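Local coordinates for protein Ifi204 (Mus musculus domesticus, PDB 5YZW) that probably acts as an innate immune sensor of the PYHIN family, recognising DNA through its HIN domain, at residues A[67-72]-A[77-82]; A[35-40]-A[44-49]. All blocks are in the same frame, centred on the assembly; numbering follows the deposited sequence.

How the contacts relate
Both contacts belong to the same curled beta sheet, which forms the first of the two OB-type halves of this HIN domain. The centres of contacts 1 and 2 lie about 11 Å apart. Contact 2 comes first along the chain and closes before contact 1 opens. Contact 2 is the hairpin of strands 30-38 and 43-48. Contact 1 sits at the surface, where strand 62-71 faces the loop that leaves strand 74-77. The two touch directly. I77 makes probable backbone hydrogen bonds to K47 and F49, I77 packs on V46, and Y78 packs on F49. Strand 74-77, parallel to 43-48 and antiparallel to 62-71, thus joins the hairpin to contact 1.

Contact 1 of 2, residues A[67-72]-A[77-82]; sequences DYFGCN and IYRASC
D67 meets the loop through its backbone carbonyl. One water links it to Y78: the water donates to D67 O at 3.0 Å and accepts from Y78 N at 2.6 Å. The loop has already left the strand here, and the water bridges two backbones that do not bond directly. Two side chains of the loop come near the same carbonyl. C82 SG lies 3.7 Å from D67 O. The edge of the R79 guanidinium also faces it, with NH1 4.1 Å from D67 O, a distance too long for a direct bond. D67 and Y68 form a G1 beta bulge opposite H7. The Y68 ring leads away from the loop and meets the ring of H7. F69 carries the apolar part of the contact. Its ring and that of Y78 form an offset edge-to-face pair, with the edge of Y78 toward the face of F69. The centroids are 5.8 Å apart and the planes meet at 76°. The closest atoms are F69 CD1 and Y78 CD2, at 3.8 Å. R79 bends at chi3 (-140°), and Y78 CB sits over the centre of one face of its guanidinium, 4.0 Å above the plane. The guanidinium edge is then turned to F69. The loop itself is tightened by a bond from C82 N to R79 O. Around the contact, F69 shares backbone hydrogen bonds with E76 of strand 74-77, and its ring meets H6. The Y78 ring lies nearly parallel to that of F49, just after strand 43-48. Beyond the loop, strand 83-84 returns to pair with strand 62-71.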
ATOM      1  N   ASP A  67     -15.555   1.031  13.631  1.00 51.39           N
ATOM      2  CA  ASP A  67     -16.200   0.029  12.793  0.52 51.39           C
ATOM      3  C   ASP A  67     -15.363  -0.310  11.569  1.00 53.30           C
ATOM      4  O   ASP A  67     -15.813  -0.085  10.438  1.00 46.37           O
ATOM      5  CB  ASP A  67     -17.593   0.502  12.377  0.52 52.60           C
ATOM      6  CG  ASP A  67     -18.523   0.686  13.569  0.52 54.03           C
ATOM      7  OD1 ASP A  67     -18.878  -0.330  14.212  0.52 49.60           O
ATOM      8  OD2 ASP A  67     -18.886   1.843  13.872  0.52 56.36           O
ATOM      9  N   TYR A  68     -14.162  -0.829  11.779  1.00 44.94           N
ATOM     10  CA  TYR A  68     -13.238  -1.142  10.706  1.00 45.52           C
ATOM     11  C   TYR A  68     -13.046  -2.647  10.663  1.00 45.65           C
ATOM     12  O   TYR A  68     -13.389  -3.364  11.606  1.00 49.86           O
ATOM     13  CB  TYR A  68     -11.902  -0.416  10.902  1.00 37.34           C
ATOM     14  CG  TYR A  68     -11.182  -0.723  12.212  1.00 43.99           C
ATOM     15  CD1 TYR A  68     -10.282  -1.781  12.300  1.00 43.44           C
ATOM     16  CD2 TYR A  68     -11.383   0.057  13.347  1.00 50.04           C
ATOM     17  CE1 TYR A  68      -9.611  -2.067  13.478  1.00 44.06           C
ATOM     18  CE2 TYR A  68     -10.700  -0.225  14.549  1.00 40.03           C
ATOM     19  CZ  TYR A  68      -9.825  -1.280  14.598  1.00 42.13           C
ATOM     20  OH  TYR A  68      -9.146  -1.590  15.750  1.00 40.59           O
ATOM     21  N   PHE A  69     -12.514  -3.123   9.553  1.00 44.03           N
ATOM     22  CA  PHE A  69     -12.401  -4.549   9.314  1.00 46.72           C
ATOM     23  C   PHE A  69     -10.950  -4.904   9.048  1.00 50.67           C
ATOM     24  O   PHE A  69     -10.248  -4.165   8.345  1.00 58.96           O
ATOM     25  CB  PHE A  69     -13.252  -4.979   8.130  1.00 48.08           C
ATOM     26  CG  PHE A  69     -14.719  -4.891   8.380  1.00 52.72           C
ATOM     27  CD1 PHE A  69     -15.385  -3.684   8.254  1.00 58.84           C
ATOM     28  CD2 PHE A  69     -15.437  -6.025   8.740  1.00 50.14           C
ATOM     29  CE1 PHE A  69     -16.741  -3.604   8.492  1.00 65.48           C
ATOM     30  CE2 PHE A  69     -16.793  -5.954   8.973  1.00 55.01           C
ATOM     31  CZ  PHE A  69     -17.447  -4.741   8.851  1.00 64.45           C
ATOM     32  N   GLY A  70     -10.513  -6.018   9.614  1.00 43.12           N
ATOM     33  CA  GLY A  70      -9.202  -6.564   9.334  1.00 37.49           C
ATOM     34  C   GLY A  70      -9.314  -7.645   8.282  1.00 46.14           C
ATOM     35  O   GLY A  70     -10.072  -8.601   8.439  1.00 59.29           O
ATOM     36  N   CYS A  71      -8.554  -7.489   7.200  1.00 46.77           N
ATOM     37  CA  CYS A  71      -8.620  -8.427   6.085  1.00 43.35           C
ATOM     38  C   CYS A  71      -7.266  -8.417   5.394  1.00 41.84           C
ATOM     39  O   CYS A  71      -6.774  -7.347   5.041  1.00 45.28           O
ATOM     40  CB  CYS A  71      -9.742  -8.043   5.094  1.00 39.03           C
ATOM     41  SG  CYS A  71      -9.886  -9.241   3.731  1.00 70.70           S
ATOM     42  N   ASN A  72      -6.650  -9.594   5.271  1.00 46.69           N
ATOM     43  CA  ASN A  72      -5.388  -9.760   4.553  1.00 49.97           C
ATOM     44  C   ASN A  72      -4.287  -8.844   5.088  1.00 51.21           C
ATOM     45  O   ASN A  72      -3.413  -8.406   4.338  1.00 48.79           O
ATOM     46  CB  ASN A  72      -5.583  -9.532   3.054  1.00 44.67           C
ATOM     47  CG  ASN A  72      -6.547 -10.526   2.438  1.00 59.75           C
ATOM     48  OD1 ASN A  72      -6.533 -11.716   2.769  1.00 59.34           O
ATOM     49  ND2 ASN A  72      -7.392 -10.042   1.536  1.00 71.97           N
ATOM     50  N   ILE A  77     -11.764   0.407   5.782  1.00 41.12           N
ATOM     51  CA  ILE A  77     -12.740   1.433   6.145  1.00 42.29           C
ATOM     52  C   ILE A  77     -13.715   1.584   4.985  1.00 47.95           C
ATOM     53  O   ILE A  77     -13.306   1.913   3.864  1.00 50.53           O
ATOM     54  CB  ILE A  77     -12.065   2.782   6.432  1.00 41.69           C
ATOM     55  CG1 ILE A  77     -11.034   2.642   7.556  1.00 48.28           C
ATOM     56  CG2 ILE A  77     -13.120   3.824   6.756  1.00 41.62           C
ATOM     57  CD1 ILE A  77     -10.289   3.919   7.869  1.00 49.52           C
ATOM     58  N   TYR A  78     -15.001   1.380   5.252  1.00 43.95           N
ATOM     59  CA  TYR A  78     -16.009   1.373   4.203  1.00 42.70           C
ATOM     60  C   TYR A  78     -16.933   2.589   4.201  1.00 55.33           C
ATOM     61  O   TYR A  78     -17.669   2.776   3.225  1.00 59.78           O
ATOM     62  CB  TYR A  78     -16.847   0.093   4.318  1.00 52.07           C
ATOM     63  CG  TYR A  78     -16.068  -1.136   3.896  1.00 57.26           C
ATOM     64  CD1 TYR A  78     -15.878  -1.422   2.552  1.00 61.46           C
ATOM     65  CD2 TYR A  78     -15.493  -1.988   4.837  1.00 64.73           C
ATOM     66  CE1 TYR A  78     -15.164  -2.528   2.156  1.00 64.40           C
ATOM     67  CE2 TYR A  78     -14.768  -3.113   4.442  1.00 55.51           C
ATOM     68  CZ  TYR A  78     -14.608  -3.368   3.101  1.00 64.65           C
ATOM     69  OH  TYR A  78     -13.890  -4.466   2.676  1.00 74.27           O
ATOM     70  N   ARG A  79     -16.927   3.413   5.247  1.00 47.57           N
ATOM     71  CA  ARG A  79     -17.859   4.537   5.353  1.00 59.78           C
ATOM     72  C   ARG A  79     -17.174   5.759   5.948  1.00 50.45           C
ATOM     73  O   ARG A  79     -16.345   5.633   6.852  1.00 46.89           O
ATOM     74  CB  ARG A  79     -19.077   4.201   6.234  1.00 62.25           C
ATOM     75  CG  ARG A  79     -20.004   3.129   5.675  1.00 76.95           C
ATOM     76  CD  ARG A  79     -20.708   2.360   6.806  1.00 91.54           C
ATOM     77  NE  ARG A  79     -20.781   0.925   6.514  1.00107.29           N
ATOM     78  CZ  ARG A  79     -19.957   0.004   7.020  1.00101.18           C
ATOM     79  NH1 ARG A  79     -18.989   0.358   7.857  1.00 90.80           N
ATOM     80  NH2 ARG A  79     -20.101  -1.274   6.691  1.00100.59           N
ATOM     81  N   ALA A  80     -17.575   6.944   5.474  1.00 48.50           N
ATOM     82  CA  ALA A  80     -17.088   8.199   6.044  1.00 56.76           C
ATOM     83  C   ALA A  80     -17.362   8.294   7.549  1.00 55.08           C
ATOM     84  O   ALA A  80     -16.542   8.836   8.302  1.00 48.82           O
ATOM     85  CB  ALA A  80     -17.728   9.387   5.315  1.00 51.10           C
ATOM     86  N   SER A  81     -18.499   7.761   8.011  1.00 52.73           N
ATOM     87  CA  SER A  81     -18.842   7.833   9.434  1.00 62.40           C
ATOM     88  C   SER A  81     -17.857   7.085  10.326  1.00 60.36           C
ATOM     89  O   SER A  81     -17.911   7.254  11.551  1.00 57.77           O
ATOM     90  CB  SER A  81     -20.254   7.281   9.685  1.00 62.86           C
ATOM     91  OG  SER A  81     -20.459   6.087   8.944  1.00 66.63           O
ATOM     92  N   CYS A  82     -16.963   6.277   9.749  1.00 46.98           N
ATOM     93  CA  CYS A  82     -16.018   5.504  10.547  1.00 52.39           C
ATOM     94  C   CYS A  82     -14.928   6.365  11.176  1.00 50.55           C
ATOM     95  O   CYS A  82     -14.235   5.892  12.081  1.00 51.14           O
ATOM     96  CB  CYS A  82     -15.329   4.422   9.684  1.00 51.91           C
ATOM     97  SG  CYS A  82     -16.419   3.192   8.894  1.00 55.04           S
TER
HETATM   98  O   HOH W   1     -15.917   0.229   7.441  1.00 59.11           O

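Contact 2 of 2, residues A[35-40]-A[44-49]; sequences ATVATE and FRVKVF
F44 O is approached by two groups of the facing strand. V37 N donates to it at 2.9 Å, with an angle of 168° at the hydrogen. T36 CA adds a CA-H...O contact to F44 O at 3.5 Å. This is the antiparallel beta hairpin of strands 30-38 and 43-48, part of the OB-type sheet. A35 pairs with V46 and V37 with F44 as hydrogen-bonded pairs, each with two backbone bonds. V46 N to A35 O and F44 N to V37 O are both 2.8 Å. T36 and R45 form the non-hydrogen-bonded pair between them.

A35, V37, F44 and V46 share one face of the sheet. V37 CG2 meets V46 CG2 at 3.7 Å, and the two side chains cross at about a right angle. The V37 chi1 of -58° sets CG1 anti to the carbonyl carbon and leaves CG2 between the backbone N and the carbonyl carbon; CG2 also packs on F44 CB. Toward the turn, T39 CG2 reaches the edge of the F44 ring, 3.9 Å from CE1. T39 OG1 is hydrogen-bonded to E42 N in the turn. K11 makes a cation-pi contact with F44, while V13 touches V37 and I77 touches V46.

T36 and R45 lie on the other face, where a water joins their side chains. It accepts from R45 NE at 2.9 Å, in the guanidinium plane, and is hydrogen-bonded to T36 OG1 at 3.2 Å.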
ATOM      1  N   ALA A  35      -3.450   4.147   2.896  1.00 38.77           N
ATOM      2  CA  ALA A  35      -2.827   4.995   3.899  1.00 42.76           C
ATOM      3  C   ALA A  35      -1.993   4.126   4.821  1.00 40.74           C
ATOM      4  O   ALA A  35      -2.312   2.953   5.053  1.00 40.96           O
ATOM      5  CB  ALA A  35      -3.863   5.774   4.734  1.00 42.11           C
ATOM      6  N   THR A  36      -0.917   4.711   5.339  1.00 39.75           N
ATOM      7  CA  THR A  36      -0.178   4.158   6.465  1.00 41.98           C
ATOM      8  C   THR A  36      -0.443   5.038   7.686  1.00 45.02           C
ATOM      9  O   THR A  36      -0.389   6.270   7.577  1.00 44.77           O
ATOM     10  CB  THR A  36       1.314   4.084   6.134  1.00 39.30           C
ATOM     11  OG1 THR A  36       1.500   3.142   5.069  1.00 51.78           O
ATOM     12  CG2 THR A  36       2.107   3.612   7.339  1.00 41.34           C
ATOM     13  N   VAL A  37      -0.820   4.424   8.813  1.00 43.85           N
ATOM     14  CA  VAL A  37      -1.148   5.164  10.037  1.00 40.55           C
ATOM     15  C   VAL A  37      -0.441   4.493  11.205  1.00 47.10           C
ATOM     16  O   VAL A  37       0.084   3.386  11.084  1.00 42.36           O
ATOM     17  CB  VAL A  37      -2.662   5.258  10.324  1.00 34.89           C
ATOM     18  CG1 VAL A  37      -3.409   5.918   9.179  1.00 35.65           C
ATOM     19  CG2 VAL A  37      -3.255   3.892  10.684  1.00 35.12           C
ATOM     20  N   ALA A  38      -0.439   5.176  12.356  1.00 43.02           N
ATOM     21  CA  ALA A  38       0.305   4.660  13.500  1.00 47.27           C
ATOM     22  C   ALA A  38      -0.357   5.058  14.809  1.00 45.52           C
ATOM     23  O   ALA A  38      -0.777   6.207  14.974  1.00 43.70           O
ATOM     24  CB  ALA A  38       1.749   5.167  13.501  1.00 42.86           C
ATOM     25  N   THR A  39      -0.445   4.100  15.735  1.00 46.97           N
ATOM     26  CA  THR A  39      -0.582   4.413  17.157  1.00 44.66           C
ATOM     27  C   THR A  39       0.799   4.771  17.683  1.00 50.13           C
ATOM     28  O   THR A  39       1.766   4.858  16.925  1.00 44.93           O
ATOM     29  CB  THR A  39      -1.172   3.248  17.940  1.00 47.77           C
ATOM     30  OG1 THR A  39      -0.276   2.134  17.878  1.00 48.74           O
ATOM     31  CG2 THR A  39      -2.552   2.846  17.417  1.00 46.77           C
ATOM     32  N   GLU A  40       0.926   4.970  18.996  1.00 44.10           N
ATOM     33  CA  GLU A  40       2.248   5.232  19.556  1.00 49.79           C
ATOM     34  C   GLU A  40       3.185   4.023  19.487  1.00 53.02           C
ATOM     35  O   GLU A  40       4.408   4.207  19.521  1.00 58.14           O
ATOM     36  CB  GLU A  40       2.107   5.717  21.008  1.00 56.39           C
ATOM     37  CG  GLU A  40       1.126   6.882  21.116  1.00 68.53           C
ATOM     38  CD  GLU A  40       1.342   7.766  22.350  1.00 88.22           C
ATOM     39  OE1 GLU A  40       2.338   8.527  22.398  1.00 93.92           O
ATOM     40  OE2 GLU A  40       0.490   7.709  23.264  1.00 89.54           O
ATOM     41  N   PHE A  44      -0.212   0.631  10.935  1.00 42.03           N
ATOM     42  CA  PHE A  44      -1.232  -0.143  10.250  1.00 41.65           C
ATOM     43  C   PHE A  44      -1.333   0.319   8.811  1.00 44.26           C
ATOM     44  O   PHE A  44      -1.233   1.520   8.522  1.00 36.25           O
ATOM     45  CB  PHE A  44      -2.593  -0.008  10.939  1.00 44.75           C
ATOM     46  CG  PHE A  44      -2.582  -0.462  12.385  1.00 41.21           C
ATOM     47  CD1 PHE A  44      -2.242   0.406  13.401  1.00 40.06           C
ATOM     48  CD2 PHE A  44      -2.854  -1.783  12.701  1.00 44.80           C
ATOM     49  CE1 PHE A  44      -2.223  -0.024  14.724  1.00 49.07           C
ATOM     50  CE2 PHE A  44      -2.825  -2.223  14.014  1.00 49.93           C
ATOM     51  CZ  PHE A  44      -2.523  -1.342  15.025  1.00 44.39           C
ATOM     52  N   ARG A  45      -1.552  -0.635   7.910  1.00 37.15           N
ATOM     53  CA  ARG A  45      -1.834  -0.327   6.519  1.00 39.00           C
ATOM     54  C   ARG A  45      -3.342  -0.334   6.313  1.00 38.00           C
ATOM     55  O   ARG A  45      -4.017  -1.294   6.685  1.00 41.08           O
ATOM     56  CB  ARG A  45      -1.126  -1.332   5.605  1.00 44.28           C
ATOM     57  CG  ARG A  45       0.285  -0.908   5.315  1.00 52.53           C
ATOM     58  CD  ARG A  45       1.171  -2.079   4.881  1.00 61.50           C
ATOM     59  NE  ARG A  45       2.571  -1.670   4.794  1.00 74.52           N
ATOM     60  CZ  ARG A  45       3.502  -2.314   4.098  1.00 90.10           C
ATOM     61  NH1 ARG A  45       3.188  -3.409   3.414  1.00 86.36           N
ATOM     62  NH2 ARG A  45       4.747  -1.860   4.084  1.00100.23           N
ATOM     63  N   VAL A  46      -3.866   0.758   5.764  1.00 36.62           N
ATOM     64  CA  VAL A  46      -5.294   1.034   5.714  1.00 36.91           C
ATOM     65  C   VAL A  46      -5.745   1.082   4.264  1.00 41.30           C
ATOM     66  O   VAL A  46      -5.113   1.750   3.435  1.00 40.02           O
ATOM     67  CB  VAL A  46      -5.636   2.368   6.410  1.00 40.08           C
ATOM     68  CG1 VAL A  46      -7.147   2.619   6.375  1.00 39.11           C
ATOM     69  CG2 VAL A  46      -5.128   2.356   7.844  1.00 35.94           C
ATOM     70  N   LYS A  47      -6.862   0.422   3.982  1.00 41.50           N
ATOM     71  CA  LYS A  47      -7.579   0.526   2.722  1.00 41.41           C
ATOM     72  C   LYS A  47      -8.861   1.309   2.964  1.00 45.39           C
ATOM     73  O   LYS A  47      -9.724   0.873   3.737  1.00 44.99           O
ATOM     74  CB  LYS A  47      -7.893  -0.860   2.170  1.00 39.67           C
ATOM     75  CG  LYS A  47      -6.718  -1.514   1.450  1.00 36.40           C
ATOM     76  CD  LYS A  47      -6.959  -3.022   1.270  1.00 42.20           C
ATOM     77  CE  LYS A  47      -5.893  -3.675   0.371  1.00 43.97           C
ATOM     78  NZ  LYS A  47      -6.222  -5.106   0.170  1.00 41.11           N
ATOM     79  N   VAL A  48      -8.979   2.462   2.314  1.00 38.12           N
ATOM     80  CA  VAL A  48     -10.104   3.372   2.484  1.00 41.99           C
ATOM     81  C   VAL A  48     -10.962   3.269   1.238  1.00 45.32           C
ATOM     82  O   VAL A  48     -10.547   3.697   0.150  1.00 43.04           O
ATOM     83  CB  VAL A  48      -9.632   4.810   2.724  1.00 43.47           C
ATOM     84  CG1 VAL A  48     -10.827   5.749   2.827  1.00 50.11           C
ATOM     85  CG2 VAL A  48      -8.764   4.860   3.997  1.00 41.12           C
ATOM     86  N   PHE A  49     -12.158   2.689   1.387  1.00 42.13           N
ATOM     87  CA  PHE A  49     -13.061   2.492   0.255  1.00 48.32           C
ATOM     88  C   PHE A  49     -14.149   3.560   0.130  1.00 53.66           C
ATOM     89  O   PHE A  49     -14.905   3.531  -0.849  1.00 51.13           O
ATOM     90  CB  PHE A  49     -13.708   1.105   0.338  1.00 50.44           C
ATOM     91  CG  PHE A  49     -12.721  -0.022   0.215  1.00 53.85           C
ATOM     92  CD1 PHE A  49     -12.160  -0.339  -1.018  1.00 51.76           C
ATOM     93  CD2 PHE A  49     -12.329  -0.749   1.335  1.00 41.53           C
ATOM     94  CE1 PHE A  49     -11.242  -1.375  -1.141  1.00 50.14           C
ATOM     95  CE2 PHE A  49     -11.418  -1.780   1.215  1.00 50.15           C
ATOM     96  CZ  PHE A  49     -10.874  -2.095  -0.030  1.00 55.19           C
TER
HETATM   97  O   HOH W   2       3.744   0.892   5.646  1.00 80.09           O